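Local coordinates for putative glucoamylase (Bacteroides uniformis, PDB 4GL3), which is a putative glucoamylase of the six-hairpin glycosidase clan that probably hydrolyses glucosidic bonds, at residues K92-D95 / M100-H103; F129-L134 / R160-N165; A277-N282 / I333-E338. All blocks are in the same frame, centred on the assembly; numbering follows the deposited sequence. Where two conformers were deposited one is given.

Contact 1: residues K92-D95 / M100-H103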
ATOM      1  N   LYS A  92     -22.227   5.929  11.967  1.00 26.56           N
ATOM      2  CA  LYS A  92     -22.124   7.287  12.538  0.50 26.42           C
ATOM      3  C   LYS A  92     -21.325   7.337  13.861  1.00 25.97           C
ATOM      4  O   LYS A  92     -20.798   8.382  14.242  1.00 25.82           O
ATOM      5  CB  LYS A  92     -23.537   7.900  12.702  0.50 25.06           C
ATOM      6  CG  LYS A  92     -24.506   7.145  13.628  0.50 25.89           C
ATOM      7  CD  LYS A  92     -25.960   7.680  13.587  0.50 24.75           C
ATOM      8  CE  LYS A  92     -26.908   6.895  14.535  0.50 24.29           C
ATOM      9  NZ  LYS A  92     -27.872   7.674  15.401  0.50 24.62           N
ATOM     10  N   ASN A  93     -21.220   6.199  14.553  1.00 27.45           N
ATOM     11  CA  ASN A  93     -20.438   6.091  15.804  1.00 29.03           C
ATOM     12  C   ASN A  93     -18.939   5.793  15.622  1.00 27.90           C
ATOM     13  O   ASN A  93     -18.151   5.898  16.558  1.00 29.52           O
ATOM     14  CB  ASN A  93     -21.113   5.084  16.717  1.00 29.27           C
ATOM     15  CG  ASN A  93     -22.525   5.562  17.103  1.00 38.51           C
ATOM     16  OD1 ASN A  93     -22.712   6.732  17.398  1.00 34.27           O
ATOM     17  ND2 ASN A  93     -23.518   4.699  16.984  1.00 34.96           N
ATOM     18  N   THR A  94     -18.556   5.471  14.394  1.00 24.19           N
ATOM     19  CA  THR A  94     -17.144   5.361  14.018  1.00 25.58           C
ATOM     20  C   THR A  94     -16.658   6.727  13.639  1.00 23.56           C
ATOM     21  O   THR A  94     -17.228   7.360  12.753  1.00 24.16           O
ATOM     22  CB  THR A  94     -17.014   4.388  12.823  1.00 24.57           C
ATOM     23  OG1 THR A  94     -17.428   3.091  13.280  1.00 23.03           O
ATOM     24  CG2 THR A  94     -15.607   4.358  12.276  1.00 21.05           C
ATOM     25  N   ASP A  95     -15.582   7.187  14.275  1.00 25.30           N
ATOM     26  CA  ASP A  95     -15.086   8.537  14.037  1.00 21.24           C
ATOM     27  C   ASP A  95     -14.635   8.779  12.609  1.00 21.40           C
ATOM     28  O   ASP A  95     -13.883   7.961  12.002  1.00 20.89           O
ATOM     29  CB  ASP A  95     -13.936   8.859  14.984  1.00 24.60           C
ATOM     30  CG  ASP A  95     -14.388   9.051  16.423  1.00 28.43           C
ATOM     31  OD1 ASP A  95     -15.553   9.420  16.659  1.00 29.37           O
ATOM     32  OD2 ASP A  95     -13.572   8.815  17.331  1.00 25.46           O
HETATM   33  N   MSE A 100     -13.194  11.532   6.069  1.00 20.67           N
HETATM   34  CA  MSE A 100     -11.952  10.784   6.164  1.00 19.77           C
HETATM   35  C   MSE A 100     -11.882  10.140   7.531  1.00 21.61           C
HETATM   36  O   MSE A 100     -12.503  10.629   8.500  1.00 24.64           O
HETATM   37  CB  MSE A 100     -10.750  11.675   5.956  1.00 17.94           C
HETATM   38  CG  MSE A 100     -10.784  12.557   4.707  1.00 19.91           C
HETATM   39 SE   MSE A 100     -10.728  11.425   3.098  0.75 18.75          SE
HETATM   40  CE  MSE A 100     -10.785  12.858   1.819  1.00 22.82           C
ATOM     41  N   TRP A 101     -11.093   9.074   7.631  1.00 18.62           N
ATOM     42  CA  TRP A 101     -10.776   8.461   8.924  1.00 19.68           C
ATOM     43  C   TRP A 101      -9.384   8.843   9.401  1.00 17.28           C
ATOM     44  O   TRP A 101      -8.541   9.314   8.609  1.00 19.33           O
ATOM     45  CB  TRP A 101     -10.907   6.918   8.818  1.00 19.77           C
ATOM     46  CG  TRP A 101     -12.239   6.469   8.253  1.00 18.63           C
ATOM     47  CD1 TRP A 101     -13.399   6.344   8.924  1.00 22.79           C
ATOM     48  CD2 TRP A 101     -12.528   6.110   6.879  1.00 20.32           C
ATOM     49  NE1 TRP A 101     -14.405   5.872   8.073  1.00 21.32           N
ATOM     50  CE2 TRP A 101     -13.879   5.749   6.813  1.00 22.09           C
ATOM     51  CE3 TRP A 101     -11.768   6.043   5.720  1.00 21.23           C
ATOM     52  CZ2 TRP A 101     -14.473   5.370   5.641  1.00 21.17           C
ATOM     53  CZ3 TRP A 101     -12.365   5.671   4.537  1.00 23.52           C
ATOM     54  CH2 TRP A 101     -13.696   5.305   4.511  1.00 19.18           C
ATOM     55  N   ALA A 102      -9.165   8.610  10.696  1.00 20.03           N
ATOM     56  CA  ALA A 102      -7.859   8.633  11.335  1.00 18.04           C
ATOM     57  C   ALA A 102      -6.935   7.481  10.843  1.00 25.05           C
ATOM     58  O   ALA A 102      -7.387   6.535  10.176  1.00 23.07           O
ATOM     59  CB  ALA A 102      -7.991   8.653  12.869  1.00 16.17           C
ATOM     60  N   HIS A 103      -5.627   7.629  11.085  1.00 21.60           N
ATOM     61  CA  HIS A 103      -4.636   6.590  10.789  1.00 20.12           C
ATOM     62  C   HIS A 103      -5.009   5.336  11.610  1.00 22.19           C
ATOM     63  O   HIS A 103      -5.093   4.241  11.069  1.00 22.66           O
ATOM     64  CB  HIS A 103      -3.263   7.152  11.100  1.00 21.21           C
ATOM     65  CG  HIS A 103      -2.096   6.259  10.772  1.00 23.55           C
ATOM     66  ND1 HIS A 103      -0.802   6.760  10.685  1.00 24.34           N
ATOM     67  CD2 HIS A 103      -2.000   4.922  10.564  1.00 27.21           C
ATOM     68  CE1 HIS A 103       0.028   5.758  10.408  1.00 27.95           C
ATOM     69  NE2 HIS A 103      -0.672   4.633  10.339  1.00 22.29           N
TER
HETATM   70  O   HOH W   1     -11.139   7.817  12.737  1.00 20.40           O

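Contact 2: residues F129-L134 / R160-N165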
ATOM      1  N   PHE A 129      -5.683   5.042   0.835  1.00 20.00           N
ATOM      2  CA  PHE A 129      -5.374   3.636   0.674  1.00 23.05           C
ATOM      3  C   PHE A 129      -6.609   2.779   0.968  1.00 25.13           C
ATOM      4  O   PHE A 129      -6.884   1.763   0.265  1.00 23.58           O
ATOM      5  CB  PHE A 129      -4.192   3.228   1.538  1.00 23.67           C
ATOM      6  CG  PHE A 129      -2.907   3.941   1.209  1.00 22.22           C
ATOM      7  CD1 PHE A 129      -2.582   4.313  -0.111  1.00 25.47           C
ATOM      8  CD2 PHE A 129      -1.997   4.194   2.212  1.00 23.29           C
ATOM      9  CE1 PHE A 129      -1.352   4.946  -0.400  1.00 25.23           C
ATOM     10  CE2 PHE A 129      -0.787   4.847   1.940  1.00 23.47           C
ATOM     11  CZ  PHE A 129      -0.491   5.241   0.647  1.00 24.89           C
HETATM   12  N   MSE A 130      -7.422   3.219   1.930  1.00 23.23           N
HETATM   13  CA  MSE A 130      -8.714   2.541   2.167  1.00 21.21           C
HETATM   14  C   MSE A 130      -9.610   2.671   0.917  1.00 23.76           C
HETATM   15  O   MSE A 130     -10.201   1.679   0.485  1.00 25.08           O
HETATM   16  CB  MSE A 130      -9.424   3.020   3.452  1.00 23.82           C
HETATM   17  CG  MSE A 130     -10.857   2.481   3.568  1.00 20.99           C
HETATM   18 SE   MSE A 130     -10.898   0.564   3.787  0.75 20.10          SE
HETATM   19  CE  MSE A 130     -10.212   0.496   5.551  1.00 22.88           C
ATOM     20  N   PHE A 131      -9.729   3.874   0.341  1.00 25.05           N
ATOM     21  CA  PHE A 131     -10.575   4.064  -0.853  1.00 24.00           C
ATOM     22  C   PHE A 131     -10.021   3.312  -2.062  1.00 23.98           C
ATOM     23  O   PHE A 131     -10.761   2.856  -2.900  1.00 24.62           O
ATOM     24  CB  PHE A 131     -10.813   5.555  -1.148  1.00 22.79           C
ATOM     25  CG  PHE A 131     -11.904   6.164  -0.281  1.00 23.14           C
ATOM     26  CD1 PHE A 131     -13.185   5.733  -0.390  1.00 22.32           C
ATOM     27  CD2 PHE A 131     -11.602   7.075   0.709  1.00 24.17           C
ATOM     28  CE1 PHE A 131     -14.201   6.198   0.438  1.00 24.93           C
ATOM     29  CE2 PHE A 131     -12.600   7.593   1.523  1.00 23.88           C
ATOM     30  CZ  PHE A 131     -13.904   7.138   1.389  1.00 23.15           C
ATOM     31  N   GLU A 132      -8.707   3.190  -2.154  1.00 23.76           N
ATOM     32  CA  GLU A 132      -8.099   2.367  -3.224  1.00 25.99           C
ATOM     33  C   GLU A 132      -8.681   0.942  -3.179  1.00 26.62           C
ATOM     34  O   GLU A 132      -9.246   0.427  -4.150  1.00 26.16           O
ATOM     35  CB  GLU A 132      -6.560   2.407  -3.097  1.00 25.37           C
ATOM     36  CG  GLU A 132      -5.792   1.679  -4.201  1.00 26.43           C
ATOM     37  CD  GLU A 132      -4.286   1.739  -3.985  1.00 32.66           C
ATOM     38  OE1 GLU A 132      -3.799   2.252  -2.940  1.00 28.56           O
ATOM     39  OE2 GLU A 132      -3.556   1.276  -4.870  1.00 36.35           O
ATOM     40  N   GLY A 133      -8.664   0.338  -2.007  1.00 26.12           N
ATOM     41  CA  GLY A 133      -9.348  -0.917  -1.822  1.00 30.31           C
ATOM     42  C   GLY A 133     -10.865  -0.922  -1.990  1.00 27.37           C
ATOM     43  O   GLY A 133     -11.401  -1.813  -2.626  1.00 24.74           O
ATOM     44  N   LEU A 134     -11.568   0.061  -1.423  1.00 24.65           N
ATOM     45  CA  LEU A 134     -13.030   0.072  -1.496  1.00 23.95           C
ATOM     46  C   LEU A 134     -13.492   0.266  -2.934  1.00 26.68           C
ATOM     47  O   LEU A 134     -14.504  -0.324  -3.340  1.00 25.34           O
ATOM     48  CB  LEU A 134     -13.680   1.091  -0.552  1.00 23.95           C
ATOM     49  CG  LEU A 134     -13.519   0.903   0.984  1.00 24.81           C
ATOM     50  CD1 LEU A 134     -14.217   2.084   1.718  1.00 23.92           C
ATOM     51  CD2 LEU A 134     -14.056  -0.449   1.469  1.00 21.63           C
ATOM     52  N   ARG A 160     -18.625   9.191  -2.182  1.00 22.58           N
ATOM     53  CA  ARG A 160     -19.177  10.519  -2.436  1.00 23.94           C
ATOM     54  C   ARG A 160     -19.006  11.498  -1.230  1.00 26.35           C
ATOM     55  O   ARG A 160     -18.909  12.699  -1.436  1.00 22.50           O
ATOM     56  CB  ARG A 160     -20.636  10.461  -2.875  1.00 26.04           C
ATOM     57  CG  ARG A 160     -20.841   9.795  -4.250  1.00 28.99           C
ATOM     58  CD  ARG A 160     -22.321   9.600  -4.530  1.00 35.77           C
ATOM     59  NE  ARG A 160     -22.926  10.913  -4.697  1.00 35.65           N
ATOM     60  CZ  ARG A 160     -22.834  11.646  -5.800  1.00 34.24           C
ATOM     61  NH1 ARG A 160     -22.180  11.205  -6.874  1.00 36.22           N
ATOM     62  NH2 ARG A 160     -23.390  12.834  -5.809  1.00 40.47           N
ATOM     63  N   GLN A 161     -18.852  10.968  -0.026  1.00 22.37           N
ATOM     64  CA  GLN A 161     -18.709  11.801   1.179  1.00 24.71           C
ATOM     65  C   GLN A 161     -17.253  12.206   1.496  1.00 20.59           C
ATOM     66  O   GLN A 161     -17.036  13.024   2.409  1.00 23.20           O
ATOM     67  CB  GLN A 161     -19.362  11.113   2.379  1.00 21.04           C
ATOM     68  CG  GLN A 161     -20.868  11.023   2.352  1.00 26.32           C
ATOM     69  CD  GLN A 161     -21.462  10.478   3.687  1.00 49.94           C
ATOM     70  OE1 GLN A 161     -20.819   9.719   4.427  1.00 41.88           O
ATOM     71  NE2 GLN A 161     -22.674  10.888   4.002  1.00 48.14           N
ATOM     72  N   ALA A 162     -16.269  11.678   0.741  1.00 23.20           N
ATOM     73  CA  ALA A 162     -14.856  11.937   1.028  1.00 19.29           C
ATOM     74  C   ALA A 162     -14.500  13.314   0.451  1.00 21.37           C
ATOM     75  O   ALA A 162     -14.462  13.463  -0.763  1.00 24.66           O
ATOM     76  CB  ALA A 162     -13.941  10.869   0.458  1.00 20.78           C
ATOM     77  N   GLU A 163     -14.220  14.294   1.338  1.00 22.61           N
ATOM     78  CA  GLU A 163     -14.062  15.720   0.938  1.00 23.30           C
ATOM     79  C   GLU A 163     -12.614  16.080   0.583  1.00 21.42           C
ATOM     80  O   GLU A 163     -11.948  16.860   1.280  1.00 20.62           O
ATOM     81  CB  GLU A 163     -14.575  16.656   2.035  1.00 24.60           C
ATOM     82  CG  GLU A 163     -16.068  16.563   2.334  1.00 24.06           C
ATOM     83  CD  GLU A 163     -16.395  17.272   3.644  1.00 26.87           C
ATOM     84  OE1 GLU A 163     -15.933  18.436   3.843  1.00 25.62           O
ATOM     85  OE2 GLU A 163     -17.048  16.637   4.497  1.00 26.14           O
ATOM     86  N   TRP A 164     -12.124  15.518  -0.518  1.00 18.12           N
ATOM     87  CA  TRP A 164     -10.712  15.721  -0.911  1.00 20.49           C
ATOM     88  C   TRP A 164     -10.336  17.219  -0.947  1.00 20.18           C
ATOM     89  O   TRP A 164      -9.291  17.616  -0.408  1.00 23.67           O
ATOM     90  CB  TRP A 164     -10.422  15.044  -2.271  1.00 20.49           C
ATOM     91  CG  TRP A 164     -10.804  13.599  -2.245  1.00 19.78           C
ATOM     92  CD1 TRP A 164     -11.922  13.048  -2.758  1.00 22.57           C
ATOM     93  CD2 TRP A 164     -10.071  12.539  -1.628  1.00 19.94           C
ATOM     94  NE1 TRP A 164     -11.976  11.703  -2.469  1.00 20.95           N
ATOM     95  CE2 TRP A 164     -10.837  11.360  -1.783  1.00 19.15           C
ATOM     96  CE3 TRP A 164      -8.852  12.475  -0.933  1.00 22.79           C
ATOM     97  CZ2 TRP A 164     -10.425  10.122  -1.262  1.00 21.26           C
ATOM     98  CZ3 TRP A 164      -8.438  11.262  -0.401  1.00 25.31           C
ATOM     99  CH2 TRP A 164      -9.229  10.085  -0.561  1.00 21.86           C
ATOM    100  N   ASN A 165     -11.183  18.025  -1.562  1.00 20.25           N
ATOM    101  CA  ASN A 165     -10.797  19.414  -1.791  0.60 20.55           C
ATOM    102  C   ASN A 165     -10.710  20.242  -0.520  1.00 20.82           C
ATOM    103  O   ASN A 165      -9.980  21.237  -0.504  1.00 24.49           O
ATOM    104  CB  ASN A 165     -11.659  20.140  -2.824  0.60 21.07           C
ATOM    105  CG  ASN A 165     -10.984  21.404  -3.327  0.60 23.49           C
ATOM    106  OD1 ASN A 165      -9.871  21.345  -3.831  0.60 26.04           O
ATOM    107  ND2 ASN A 165     -11.664  22.558  -3.202  0.60 24.47           N
TER

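Contact 3: residues A277-N282 / I333-E338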
ATOM      1  N   ALA A 277      12.744   0.874 -12.614  1.00 32.97           N
ATOM      2  CA  ALA A 277      14.014   1.543 -12.289  1.00 32.90           C
ATOM      3  C   ALA A 277      14.241   1.524 -10.789  1.00 31.03           C
ATOM      4  O   ALA A 277      15.304   1.143 -10.326  1.00 30.58           O
ATOM      5  CB  ALA A 277      14.057   2.995 -12.825  1.00 29.70           C
ATOM      6  N   HIS A 278      13.248   1.941 -10.026  1.00 30.15           N
ATOM      7  CA  HIS A 278      13.398   1.980  -8.577  1.00 30.45           C
ATOM      8  C   HIS A 278      13.693   0.591  -7.997  1.00 31.08           C
ATOM      9  O   HIS A 278      14.591   0.430  -7.162  1.00 27.16           O
ATOM     10  CB  HIS A 278      12.157   2.563  -7.955  1.00 27.99           C
ATOM     11  CG  HIS A 278      12.292   2.897  -6.501  1.00 28.28           C
ATOM     12  ND1 HIS A 278      11.276   3.512  -5.799  1.00 28.28           N
ATOM     13  CD2 HIS A 278      13.305   2.710  -5.615  1.00 28.91           C
ATOM     14  CE1 HIS A 278      11.655   3.679  -4.544  1.00 27.70           C
ATOM     15  NE2 HIS A 278      12.879   3.204  -4.404  1.00 29.05           N
ATOM     16  N   THR A 279      12.937  -0.405  -8.438  1.00 29.11           N
ATOM     17  CA  THR A 279      13.185  -1.787  -7.998  1.00 30.41           C
ATOM     18  C   THR A 279      14.598  -2.264  -8.311  1.00 30.99           C
ATOM     19  O   THR A 279      15.266  -2.867  -7.467  1.00 34.33           O
ATOM     20  CB  THR A 279      12.127  -2.722  -8.608  1.00 29.16           C
ATOM     21  OG1 THR A 279      10.823  -2.281  -8.201  1.00 26.89           O
ATOM     22  CG2 THR A 279      12.370  -4.213  -8.243  1.00 27.75           C
ATOM     23  N   LEU A 280      15.079  -1.985  -9.511  1.00 31.41           N
ATOM     24  CA  LEU A 280      16.387  -2.549  -9.944  1.00 32.61           C
ATOM     25  C   LEU A 280      17.536  -1.793  -9.301  1.00 32.39           C
ATOM     26  O   LEU A 280      18.547  -2.361  -8.966  1.00 36.57           O
ATOM     27  CB  LEU A 280      16.510  -2.550 -11.472  1.00 33.77           C
ATOM     28  CG  LEU A 280      15.595  -3.568 -12.173  1.00 35.60           C
ATOM     29  CD1 LEU A 280      15.910  -3.679 -13.657  1.00 36.18           C
ATOM     30  CD2 LEU A 280      15.738  -4.938 -11.518  1.00 33.64           C
ATOM     31  N   ILE A 281      17.358  -0.497  -9.095  1.00 33.77           N
ATOM     32  CA  ILE A 281      18.330   0.299  -8.345  1.00 33.35           C
ATOM     33  C   ILE A 281      18.456  -0.158  -6.868  1.00 30.67           C
ATOM     34  O   ILE A 281      19.563  -0.291  -6.355  1.00 33.50           O
ATOM     35  CB  ILE A 281      17.990   1.794  -8.461  1.00 32.28           C
ATOM     36  CG1 ILE A 281      18.288   2.278  -9.897  1.00 33.97           C
ATOM     37  CG2 ILE A 281      18.744   2.613  -7.409  1.00 31.79           C
ATOM     38  CD1 ILE A 281      17.577   3.605 -10.240  1.00 33.21           C
ATOM     39  N   ASN A 282      17.327  -0.395  -6.204  1.00 31.09           N
ATOM     40  CA  ASN A 282      17.303  -0.896  -4.814  1.00 33.02           C
ATOM     41  C   ASN A 282      18.047  -2.241  -4.728  1.00 36.19           C
ATOM     42  O   ASN A 282      18.948  -2.456  -3.890  1.00 37.68           O
ATOM     43  CB  ASN A 282      15.825  -0.973  -4.374  1.00 30.62           C
ATOM     44  CG  ASN A 282      15.645  -1.135  -2.887  1.00 36.64           C
ATOM     45  OD1 ASN A 282      15.792  -2.249  -2.362  1.00 37.16           O
ATOM     46  ND2 ASN A 282      15.270  -0.033  -2.188  1.00 31.13           N
ATOM     47  N   ILE A 333       7.389  -7.875  -7.253  1.00 29.81           N
ATOM     48  CA  ILE A 333       7.287  -8.997  -8.199  1.00 30.85           C
ATOM     49  C   ILE A 333       6.773  -8.617  -9.608  1.00 31.14           C
ATOM     50  O   ILE A 333       7.359  -9.066 -10.571  1.00 32.84           O
ATOM     51  CB  ILE A 333       6.529 -10.238  -7.594  1.00 29.58           C
ATOM     52  CG1 ILE A 333       6.624 -11.478  -8.529  1.00 34.40           C
ATOM     53  CG2 ILE A 333       5.095  -9.891  -7.196  1.00 27.19           C
ATOM     54  CD1 ILE A 333       6.416 -12.819  -7.811  1.00 33.77           C
ATOM     55  N   PRO A 334       5.752  -7.739  -9.748  1.00 30.42           N
ATOM     56  CA  PRO A 334       5.402  -7.488 -11.144  1.00 31.46           C
ATOM     57  C   PRO A 334       6.436  -6.667 -11.871  1.00 33.92           C
ATOM     58  O   PRO A 334       6.418  -6.610 -13.063  1.00 35.37           O
ATOM     59  CB  PRO A 334       4.105  -6.720 -11.076  1.00 32.45           C
ATOM     60  CG  PRO A 334       4.003  -6.202  -9.675  1.00 35.74           C
ATOM     61  CD  PRO A 334       4.868  -7.039  -8.802  1.00 31.31           C
ATOM     62  N   TYR A 335       7.339  -6.037 -11.148  1.00 31.44           N
ATOM     63  CA  TYR A 335       8.313  -5.159 -11.782  1.00 34.35           C
ATOM     64  C   TYR A 335       9.608  -5.872 -12.141  1.00 34.51           C
ATOM     65  O   TYR A 335      10.246  -5.478 -13.094  1.00 35.62           O
ATOM     66  CB  TYR A 335       8.615  -3.975 -10.887  1.00 32.05           C
ATOM     67  CG  TYR A 335       7.410  -3.274 -10.338  1.00 29.95           C
ATOM     68  CD1 TYR A 335       6.330  -2.973 -11.149  1.00 31.09           C
ATOM     69  CD2 TYR A 335       7.370  -2.847  -9.000  1.00 30.97           C
ATOM     70  CE1 TYR A 335       5.228  -2.290 -10.657  1.00 31.53           C
ATOM     71  CE2 TYR A 335       6.262  -2.154  -8.506  1.00 31.23           C
ATOM     72  CZ  TYR A 335       5.202  -1.881  -9.344  1.00 29.21           C
ATOM     73  OH  TYR A 335       4.132  -1.156  -8.891  1.00 28.68           O
ATOM     74  N   ALA A 336       9.996  -6.903 -11.391  1.00 37.12           N
ATOM     75  CA  ALA A 336      11.210  -7.670 -11.688  1.00 38.96           C
ATOM     76  C   ALA A 336      10.975  -9.099 -11.228  1.00 38.88           C
ATOM     77  O   ALA A 336      11.545  -9.544 -10.216  1.00 36.82           O
ATOM     78  CB  ALA A 336      12.416  -7.058 -10.990  1.00 37.06           C
ATOM     79  N   PRO A 337      10.115  -9.835 -11.960  1.00 37.05           N
ATOM     80  CA  PRO A 337       9.606 -11.096 -11.376  1.00 37.34           C
ATOM     81  C   PRO A 337      10.659 -12.159 -11.050  1.00 36.71           C
ATOM     82  O   PRO A 337      10.598 -12.802  -9.987  1.00 37.12           O
ATOM     83  CB  PRO A 337       8.557 -11.589 -12.393  1.00 40.33           C
ATOM     84  CG  PRO A 337       8.696 -10.737 -13.608  1.00 39.61           C
ATOM     85  CD  PRO A 337       9.461  -9.490 -13.237  1.00 38.09           C
ATOM     86  N   GLU A 338      11.635 -12.333 -11.927  1.00 36.76           N
ATOM     87  CA  GLU A 338      12.665 -13.356 -11.709  1.00 44.97           C
ATOM     88  C   GLU A 338      13.494 -13.036 -10.468  1.00 44.67           C
ATOM     89  O   GLU A 338      13.843 -13.938  -9.681  1.00 39.92           O
ATOM     90  CB  GLU A 338      13.592 -13.479 -12.933  1.00 49.84           C
ATOM     91  CG  GLU A 338      12.894 -13.924 -14.220  1.00 64.45           C
ATOM     92  CD  GLU A 338      12.179 -12.806 -15.025  1.00 80.75           C
ATOM     93  OE1 GLU A 338      12.142 -11.589 -14.639  1.00 64.82           O
ATOM     94  OE2 GLU A 338      11.621 -13.170 -16.086  1.00 86.37           O
TER

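Contact 1: residues K92-D95 / M100-H103
Asp-95 and Trp-101 bring the backbones closest, with their CA atoms 6.7 Å apart, and both belong to the irregular chain between helix 75-90 and strand 104-106, so this is a loop that turns back and packs against itself. The main touch joins a backbone group to a ring: Asp-95 O lies 3.5 Å from Trp-101 CD1, at the edge of the indole and near its plane. The side chain of Trp-101 starts out neither facing nor leaving segment 92-95; with CG anti to the carbonyl carbon (chi1 -52°), the five-membered ring is carried to the Asp-95 carbonyl. Thr-94 adds a looser approach, its CG2 methyl standing 4.5 Å from Trp-101 CD1 at an oblique angle to the ring. The polar ends of these side chains serve other partners. Trp-101 NE1 bonds to Leu-89 O and Thr-94 OG1 to Phe-88 O, both near the end of helix 75-90, while Asp-95 turns its carboxylate away from the indole and offers OD2 to Thr-112 N. The polar link between the two backbones runs through a water. It donates to Asp-95 O, 2.8 Å away, and accepts from Ala-102 N at 2.9 Å; measured at the water oxygen, the two partners subtend about 117°, an open angle that suits both roles. Asp-95 O therefore has two neighbours, the water as a true donor and the CD1 edge as a van der Waals partner. Direct contact across the loop is thus thin, 97 Å² over both sides, and the chemistry is consistent with a loop held less by direct contact than by a bridging water and by bonds to Phe-88, Leu-89 and Thr-112, with the CD1 edge of the indole packed against the Asp-95 carbonyl.

Contact 2: residues F129-L134 / R160-N165
The Phe-131 ring and the six-membered ring of Trp-164 meet obliquely, their centroids 5.9 Å apart and their planes inclined at 71°. Phe-131 CD2 meets two neighbouring atoms of the indole, Trp-164 CZ2 at 3.8 Å and Trp-164 CH2 at 4.0 Å. Ala-162 CB meets the same phenyl ring further out, 3.7 Å from Phe-131 CE2 and 3.8 Å from Phe-131 CZ, again obliquely. The Phe-131 side chain, its CG anti to the carbonyl carbon (chi1 -80°), leaves helix 124-140 with its CB directed toward the chain that follows helix 146-161. Trp-164 gets there differently: its CB bond does not face the helix, and the length of the indole carries the six-membered ring across. Between Ala-162 and Trp-164 the chain makes an inverse gamma turn centred on Glu-163, and the residues on either side of it both meet the phenyl ring. Leu-202 of helix 197-205 touches both aromatic residues, and Leu-158 packs against Phe-131 from helix 146-161. Cutting Phe-131 back to an alanine here would probably open a gap beside the Ala-162 methyl and leave the Trp-164 indole less restrained. Such apolar packing of a helix against the end of its sequence neighbour suits a helical hairpin, consistent with the alpha-helical toroid of six-hairpin glycosidases.

Contact 3: residues A277-N282 / I333-E338
Thr-279 lays its hydroxyl against the Tyr-335 side chain, OG1 standing 3.6 Å from Tyr-335 CD2 and 3.9 Å from Tyr-335 CB. The two side chains cross at about a right angle, and the oxygen reaches the phenol obliquely, at the end of the ring that joins CB. The other branch of Thr-279 has a different neighbour: its methyl CG2 is 4.0 Å from Ala-336 CB. This split follows from the torsion at Thr-279, which sets CG2 anti to the backbone N and OG1 anti to the carbonyl carbon (chi1 -58°). Leu-280 reaches the same alanine from the next position along helix 271-288; its CB bond does not aim at the partner, but the branch ending in CD2 comes within 4.0 Å of Ala-336 CB. One small methyl thus sits against two longer side chains. Ala-336 holds the N-cap position of helix 337-349, so helix 271-288 packs here against the start of a later helix, with the CA atoms of Thr-279 and Tyr-335 7.0 Å apart. Behind the phenol, Pro-334 CG lies 4.2 Å above one face of the Tyr-335 ring, towards its rim, and Met-387 of helix 378-393 touches both Pro-334 and Tyr-335. The polar atoms find their mates outside the two segments. Thr-279 OG1 bonds to Met-275 O, one turn back on its own helix, with a weak further bond to Ser-332 OG, and Tyr-335 OH bonds to Thr-252 O. With both hydroxyls engaged in this way, what passes between the segments is van der Waals contact over 137 Å²: methyl against methyl at Ala-336, and one hydroxyl oxygen against the Tyr-335 ring. The chemistry suggests that the fit rests on shape, while the hydroxyl bonds probably restrain the two side chains.

How the contacts relate
Contacts 1 and 2 adjoin, with centres 12 Å apart, and share one cluster: Trp-101 CZ3 lies 3.6 Å from Phe-131 CE2, and the Met-100 side chain packs on Trp-164. Contact 3 stands on the opposite side of the chain's centre, its nearest atoms about 9 Å from contact 2 and about 19 Å from contact 1. Contacts 2 and 3 each set a helix against the chain at one end of another, leaving helix 146-161 or entering helix 337-349, and are apolar or nearly so. Contact 1, farthest from the centre, joins two parts of one loop and alone includes a bridging water. Contacts 1 and 3 each include one partly exposed residue, Asp-95 and Leu-280, whereas contact 2 is wholly buried.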